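Local coordinates for putative nucleoprotein (Infectious salmon anemia virus, PDB 4EWC) that encapsidates the negative-strand viral RNA, protecting it from nucleases and forming the ribonucleoprotein that serves as template for transcription and replication, at residues A289-L294 with L375-L380; T293-A298 with G313-L318. All blocks are in the same frame, centred on the assembly; numbering follows the deposited sequence.

Interaction 1: residues A289-L294 with L375-L380; sequences ASYTTL and LCTSFL
The hydroxyl of Y291 meets that of T377, OH to OG1 at 3.0 Å, in a hydrogen bond whose donor may be either group. T377 OG1 lies in the plane of the tyrosine ring, at its edge, and also bonds to the backbone O of D373, one turn earlier on helix 369-381. T377 OG1 thus ties the phenol to the backbone of helix 369-381. With CG anti to the carbonyl carbon (chi1 -59°), the Y291 side chain reaches across to the helix and lays one ring face against C376. There C376 CB sits 3.4 Å from the ring centroid in a CH-pi contact, displaced toward the rim. C376 SG stands higher above the same face, close to the ring normal and 4.3 Å from the Y291 ring centroid, a cysteine sulfur-aromatic contact. Hydroxyl and ring face would together limit the rotation of the ring.

Farther along, L294 packs both methyls against F379 CB, with CD1 at 3.8 Å, and its branch carbon CG meets L380 CD2 at 3.9 Å, each pair of side chains crossing at about a right angle. L380 CD2 also approaches T293 OG1, whose polar partner is N517 OD1 of the second subunit. S290 OG likewise bonds to W514 O of that subunit, so the 3-10 segment lies between helix 369-381 of its own chain and the second subunit. This is buried packing of a 3-10 segment against an alpha-helix, within the helical-bundle region of the nucleoprotein and beside its subunit interface.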
ATOM      1  N   ALA A 289      -1.608  15.376  17.968  1.00 50.16           N
ATOM      2  CA  ALA A 289      -0.810  15.301  16.746  1.00 50.34           C
ATOM      3  C   ALA A 289      -1.534  14.684  15.532  1.00 47.13           C
ATOM      4  O   ALA A 289      -1.212  15.004  14.404  1.00 47.18           O
ATOM      5  CB  ALA A 289       0.496  14.542  17.025  1.00 50.34           C
ATOM      6  N   SER A 290      -2.502  13.805  15.767  1.00 48.08           N
ATOM      7  CA  SER A 290      -3.240  13.162  14.679  1.00 48.54           C
ATOM      8  C   SER A 290      -4.006  14.163  13.798  1.00 46.99           C
ATOM      9  O   SER A 290      -4.253  13.905  12.625  1.00 48.47           O
ATOM     10  CB  SER A 290      -4.212  12.106  15.214  1.00 49.07           C
ATOM     11  OG  SER A 290      -3.541  11.098  15.948  1.00 52.69           O
ATOM     12  N   TYR A 291      -4.360  15.306  14.378  1.00 44.75           N
ATOM     13  CA  TYR A 291      -5.053  16.373  13.677  1.00 45.14           C
ATOM     14  C   TYR A 291      -4.152  17.195  12.774  1.00 48.17           C
ATOM     15  O   TYR A 291      -4.574  18.225  12.243  1.00 48.91           O
ATOM     16  CB  TYR A 291      -5.721  17.317  14.682  1.00 49.37           C
ATOM     17  CG  TYR A 291      -6.704  16.613  15.568  1.00 47.45           C
ATOM     18  CD1 TYR A 291      -7.576  15.668  15.040  1.00 43.85           C
ATOM     19  CD2 TYR A 291      -6.740  16.863  16.935  1.00 49.78           C
ATOM     20  CE1 TYR A 291      -8.456  15.008  15.835  1.00 50.08           C
ATOM     21  CE2 TYR A 291      -7.624  16.197  17.751  1.00 49.34           C
ATOM     22  CZ  TYR A 291      -8.481  15.271  17.199  1.00 52.72           C
ATOM     23  OH  TYR A 291      -9.371  14.609  18.005  1.00 50.80           O
ATOM     24  N   THR A 292      -2.907  16.762  12.607  1.00 50.45           N
ATOM     25  CA  THR A 292      -1.965  17.490  11.753  1.00 46.49           C
ATOM     26  C   THR A 292      -2.453  17.462  10.315  1.00 44.18           C
ATOM     27  O   THR A 292      -2.315  18.440   9.592  1.00 45.23           O
ATOM     28  CB  THR A 292      -0.550  16.916  11.842  1.00 51.07           C
ATOM     29  OG1 THR A 292      -0.125  16.930  13.213  1.00 55.78           O
ATOM     30  CG2 THR A 292       0.438  17.749  11.001  1.00 45.60           C
ATOM     31  N   THR A 293      -3.071  16.352   9.919  1.00 48.79           N
ATOM     32  CA  THR A 293      -3.607  16.222   8.567  1.00 44.19           C
ATOM     33  C   THR A 293      -4.648  17.293   8.231  1.00 41.83           C
ATOM     34  O   THR A 293      -4.953  17.522   7.068  1.00 48.34           O
ATOM     35  CB  THR A 293      -4.165  14.801   8.281  1.00 47.88           C
ATOM     36  OG1 THR A 293      -5.349  14.566   9.050  1.00 47.71           O
ATOM     37  CG2 THR A 293      -3.109  13.730   8.608  1.00 48.29           C
ATOM     38  N   LEU A 294      -5.159  17.975   9.247  1.00 42.58           N
ATOM     39  CA  LEU A 294      -6.094  19.065   9.035  1.00 40.71           C
ATOM     40  C   LEU A 294      -5.407  20.417   8.877  1.00 42.01           C
ATOM     41  O   LEU A 294      -6.082  21.453   8.816  1.00 41.01           O
ATOM     42  CB  LEU A 294      -7.096  19.144  10.183  1.00 42.84           C
ATOM     43  CG  LEU A 294      -7.836  17.838  10.472  1.00 44.95           C
ATOM     44  CD1 LEU A 294      -8.700  18.004  11.715  1.00 40.79           C
ATOM     45  CD2 LEU A 294      -8.636  17.374   9.261  1.00 38.60           C
ATOM     46  N   LEU A 375     -15.336  17.046  16.952  1.00 51.26           N
ATOM     47  CA  LEU A 375     -15.358  17.733  15.667  1.00 53.11           C
ATOM     48  C   LEU A 375     -14.090  17.475  14.838  1.00 51.41           C
ATOM     49  O   LEU A 375     -14.160  17.097  13.666  1.00 45.40           O
ATOM     50  CB  LEU A 375     -15.566  19.237  15.849  1.00 53.18           C
ATOM     51  CG  LEU A 375     -15.555  19.988  14.505  1.00 51.25           C
ATOM     52  CD1 LEU A 375     -16.726  19.558  13.627  1.00 51.42           C
ATOM     53  CD2 LEU A 375     -15.536  21.494  14.673  1.00 48.59           C
ATOM     54  N   CYS A 376     -12.942  17.675  15.467  1.00 50.30           N
ATOM     55  CA  CYS A 376     -11.662  17.365  14.865  1.00 51.83           C
ATOM     56  C   CYS A 376     -11.611  15.943  14.347  1.00 51.55           C
ATOM     57  O   CYS A 376     -11.203  15.717  13.194  1.00 51.67           O
ATOM     58  CB  CYS A 376     -10.534  17.592  15.871  1.00 52.26           C
ATOM     59  SG  CYS A 376     -10.310  19.304  16.295  1.00 54.41           S
ATOM     60  N   THR A 377     -12.020  14.991  15.189  1.00 48.19           N
ATOM     61  CA  THR A 377     -12.007  13.580  14.806  1.00 49.10           C
ATOM     62  C   THR A 377     -12.917  13.344  13.605  1.00 50.42           C
ATOM     63  O   THR A 377     -12.561  12.596  12.695  1.00 49.44           O
ATOM     64  CB  THR A 377     -12.463  12.667  15.949  1.00 49.53           C
ATOM     65  OG1 THR A 377     -11.535  12.773  17.033  1.00 52.54           O
ATOM     66  CG2 THR A 377     -12.530  11.223  15.484  1.00 46.54           C
ATOM     67  N   SER A 378     -14.078  13.994  13.600  1.00 45.22           N
ATOM     68  CA  SER A 378     -15.014  13.848  12.508  1.00 47.94           C
ATOM     69  C   SER A 378     -14.379  14.321  11.209  1.00 46.99           C
ATOM     70  O   SER A 378     -14.596  13.742  10.143  1.00 47.84           O
ATOM     71  CB  SER A 378     -16.318  14.615  12.784  1.00 49.50           C
ATOM     72  OG  SER A 378     -16.146  16.020  12.692  1.00 47.04           O
ATOM     73  N   PHE A 379     -13.574  15.366  11.320  1.00 44.36           N
ATOM     74  CA  PHE A 379     -12.905  15.944  10.171  1.00 43.58           C
ATOM     75  C   PHE A 379     -11.885  14.984   9.563  1.00 44.60           C
ATOM     76  O   PHE A 379     -11.608  15.056   8.379  1.00 45.14           O
ATOM     77  CB  PHE A 379     -12.283  17.283  10.550  1.00 40.50           C
ATOM     78  CG  PHE A 379     -13.212  18.433  10.357  1.00 41.12           C
ATOM     79  CD1 PHE A 379     -13.911  18.568   9.157  1.00 44.39           C
ATOM     80  CD2 PHE A 379     -13.409  19.376  11.354  1.00 40.17           C
ATOM     81  CE1 PHE A 379     -14.783  19.634   8.953  1.00 44.55           C
ATOM     82  CE2 PHE A 379     -14.288  20.440  11.163  1.00 42.83           C
ATOM     83  CZ  PHE A 379     -14.986  20.567   9.959  1.00 43.37           C
ATOM     84  N   LEU A 380     -11.355  14.077  10.375  1.00 47.01           N
ATOM     85  CA  LEU A 380     -10.519  13.002   9.866  1.00 46.97           C
ATOM     86  C   LEU A 380     -11.336  11.967   9.103  1.00 43.15           C
ATOM     87  O   LEU A 380     -10.848  11.363   8.161  1.00 38.08           O
ATOM     88  CB  LEU A 380      -9.798  12.285  11.005  1.00 45.05           C
ATOM     89  CG  LEU A 380      -8.922  13.080  11.955  1.00 49.11           C
ATOM     90  CD1 LEU A 380      -8.236  12.077  12.853  1.00 50.29           C
ATOM     91  CD2 LEU A 380      -7.908  13.960  11.217  1.00 47.01           C
TER

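Interaction 2: residues T293-A298 with G313-L318; sequences TLAEGA and GVALDL
From L294, in the 3-10 segment, the chain folds on through a type II beta turn from A295 to A298, while G313 and V314 lead into helix 315-326 with the CA atoms of A295 and G313 only 5.0 Å apart. The turn is closed by A298 N bonding to A295 O, and G297 occupies its positive-phi position. The two segments are tied by a backbone hydrogen bond from A315 N to L294 O, 2.9 Å long with an angle of 157° at the hydrogen. Its donor is tilted 34° from the carbonyl plane. V314 N is also near that oxygen but at too poor an angle to bond. The bond therefore ties the entry to helix 315-326 to L294.

G313, with no side chain, lets the two backbones come this close, and its CA and carbonyl carbon lie against the L294 carbonyl and the backbone of the turn. Around this close backbone approach, apolar groups pack. A315 directs its methyl at the other segment, where CB lies 3.9 Å from L294 CB and 4.1 Å from A295 CB. V314 CG1, set between the backbone N and the carbonyl carbon (chi1 80°), reaches the L294 CB. E296 packs the aliphatic part of its side chain near G313 CA, and its carboxylate OE1 forms a salt bridge with K266 NZ. M282 of helix 279-284 touches both A295 and A315. At the far end of the turn, the extended L316 side chain brings its end close to the loop, and its CD2 packs 3.8 Å from A298 CB.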
ATOM      1  N   THR A 293      -3.071  16.352   9.919  1.00 48.79           N
ATOM      2  CA  THR A 293      -3.607  16.222   8.567  1.00 44.19           C
ATOM      3  C   THR A 293      -4.648  17.293   8.231  1.00 41.83           C
ATOM      4  O   THR A 293      -4.953  17.522   7.068  1.00 48.34           O
ATOM      5  CB  THR A 293      -4.165  14.801   8.281  1.00 47.88           C
ATOM      6  OG1 THR A 293      -5.349  14.566   9.050  1.00 47.71           O
ATOM      7  CG2 THR A 293      -3.109  13.730   8.608  1.00 48.29           C
ATOM      8  N   LEU A 294      -5.159  17.975   9.247  1.00 42.58           N
ATOM      9  CA  LEU A 294      -6.094  19.065   9.035  1.00 40.71           C
ATOM     10  C   LEU A 294      -5.407  20.417   8.877  1.00 42.01           C
ATOM     11  O   LEU A 294      -6.082  21.453   8.816  1.00 41.01           O
ATOM     12  CB  LEU A 294      -7.096  19.144  10.183  1.00 42.84           C
ATOM     13  CG  LEU A 294      -7.836  17.838  10.472  1.00 44.95           C
ATOM     14  CD1 LEU A 294      -8.700  18.004  11.715  1.00 40.79           C
ATOM     15  CD2 LEU A 294      -8.636  17.374   9.261  1.00 38.60           C
ATOM     16  N   ALA A 295      -4.077  20.411   8.791  1.00 41.77           N
ATOM     17  CA  ALA A 295      -3.329  21.659   8.715  1.00 41.87           C
ATOM     18  C   ALA A 295      -2.668  21.907   7.357  1.00 44.65           C
ATOM     19  O   ALA A 295      -1.702  22.669   7.286  1.00 47.27           O
ATOM     20  CB  ALA A 295      -2.296  21.718   9.815  1.00 38.94           C
ATOM     21  N   GLU A 296      -3.174  21.286   6.290  1.00 40.33           N
ATOM     22  CA  GLU A 296      -2.593  21.504   4.968  1.00 44.30           C
ATOM     23  C   GLU A 296      -2.553  22.997   4.616  1.00 46.10           C
ATOM     24  O   GLU A 296      -3.480  23.730   4.915  1.00 47.21           O
ATOM     25  CB  GLU A 296      -3.314  20.689   3.882  1.00 43.11           C
ATOM     26  CG  GLU A 296      -4.609  21.286   3.364  1.00 42.80           C
ATOM     27  CD  GLU A 296      -5.434  20.283   2.567  1.00 47.27           C
ATOM     28  OE1 GLU A 296      -5.497  20.372   1.303  1.00 42.01           O
ATOM     29  OE2 GLU A 296      -6.013  19.389   3.227  1.00 42.74           O
ATOM     30  N   GLY A 297      -1.450  23.448   4.033  1.00 41.41           N
ATOM     31  CA  GLY A 297      -1.351  24.803   3.518  1.00 41.32           C
ATOM     32  C   GLY A 297      -1.333  25.903   4.555  1.00 48.11           C
ATOM     33  O   GLY A 297      -1.445  27.085   4.216  1.00 48.14           O
ATOM     34  N   ALA A 298      -1.192  25.517   5.821  1.00 47.10           N
ATOM     35  CA  ALA A 298      -1.046  26.464   6.938  1.00 48.76           C
ATOM     36  C   ALA A 298      -0.060  27.648   6.701  1.00 53.16           C
ATOM     37  O   ALA A 298      -0.249  28.740   7.241  1.00 53.33           O
ATOM     38  CB  ALA A 298      -0.684  25.710   8.199  1.00 45.33           C
ATOM     39  N   GLY A 313      -7.060  24.539   4.977  1.00 51.44           N
ATOM     40  CA  GLY A 313      -7.093  23.450   5.956  1.00 48.50           C
ATOM     41  C   GLY A 313      -7.721  23.855   7.288  1.00 49.28           C
ATOM     42  O   GLY A 313      -7.275  24.802   7.939  1.00 44.67           O
ATOM     43  N   VAL A 314      -8.745  23.110   7.695  1.00 44.77           N
ATOM     44  CA  VAL A 314      -9.645  23.525   8.762  1.00 45.46           C
ATOM     45  C   VAL A 314      -8.992  23.799  10.135  1.00 49.78           C
ATOM     46  O   VAL A 314      -9.507  24.611  10.911  1.00 45.97           O
ATOM     47  CB  VAL A 314     -10.887  22.566   8.853  1.00 43.47           C
ATOM     48  CG1 VAL A 314     -10.557  21.294   9.597  1.00 45.05           C
ATOM     49  CG2 VAL A 314     -12.100  23.274   9.423  1.00 39.14           C
ATOM     50  N   ALA A 315      -7.845  23.167  10.402  1.00 47.73           N
ATOM     51  CA  ALA A 315      -7.127  23.354  11.667  1.00 48.53           C
ATOM     52  C   ALA A 315      -6.839  24.819  11.996  1.00 52.89           C
ATOM     53  O   ALA A 315      -6.740  25.201  13.164  1.00 54.88           O
ATOM     54  CB  ALA A 315      -5.835  22.546  11.701  1.00 40.70           C
ATOM     55  N   LEU A 316      -6.702  25.638  10.964  1.00 49.41           N
ATOM     56  CA  LEU A 316      -6.431  27.053  11.154  1.00 51.00           C
ATOM     57  C   LEU A 316      -7.587  27.744  11.851  1.00 55.85           C
ATOM     58  O   LEU A 316      -7.374  28.546  12.766  1.00 60.42           O
ATOM     59  CB  LEU A 316      -6.148  27.728   9.807  1.00 55.00           C
ATOM     60  CG  LEU A 316      -4.889  27.293   9.055  1.00 55.99           C
ATOM     61  CD1 LEU A 316      -4.781  28.085   7.782  1.00 53.24           C
ATOM     62  CD2 LEU A 316      -3.631  27.475   9.908  1.00 50.81           C
ATOM     63  N   ASP A 317      -8.809  27.427  11.422  1.00 53.82           N
ATOM     64  CA  ASP A 317     -10.010  28.032  12.003  1.00 54.69           C
ATOM     65  C   ASP A 317     -10.260  27.526  13.411  1.00 52.94           C
ATOM     66  O   ASP A 317     -10.708  28.273  14.250  1.00 54.94           O
ATOM     67  CB  ASP A 317     -11.251  27.705  11.177  1.00 56.33           C
ATOM     68  CG  ASP A 317     -11.190  28.254   9.774  1.00 59.24           C
ATOM     69  OD1 ASP A 317     -10.636  29.355   9.565  1.00 64.18           O
ATOM     70  OD2 ASP A 317     -11.704  27.567   8.874  1.00 65.03           O
ATOM     71  N   LEU A 318      -9.981  26.249  13.646  1.00 52.92           N
ATOM     72  CA  LEU A 318     -10.330  25.618  14.898  1.00 52.55           C
ATOM     73  C   LEU A 318      -9.408  26.128  15.981  1.00 58.86           C
ATOM     74  O   LEU A 318      -9.825  26.355  17.117  1.00 60.55           O
ATOM     75  CB  LEU A 318     -10.235  24.093  14.799  1.00 52.49           C
ATOM     76  CG  LEU A 318     -11.061  23.394  13.713  1.00 52.97           C
ATOM     77  CD1 LEU A 318     -10.700  21.927  13.613  1.00 56.49           C
ATOM     78  CD2 LEU A 318     -12.532  23.565  13.966  1.00 51.89           C
TER

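In the fold
Interactions 1 and 2 start from the same part of the chain, the loop between helices 279-284 and 302-305, and share T293 and L294. Their centres are about 9 Å apart. In chain order the loop comes first, then helix 315-326, and finally helix 369-381, all in the helical-bundle region. The two helices also touch directly, L318 packing on L375 and C376, and V314, just before A315, meets F379, so the loop and both helices form one continuous buried cluster. Residues 289-293 border the second subunit. The centre of interaction 2 lies about 10 Å from the centre of the chain, that of interaction 1 about 15 Å. The shared loop therefore joins residues at the second subunit to helix 315-326.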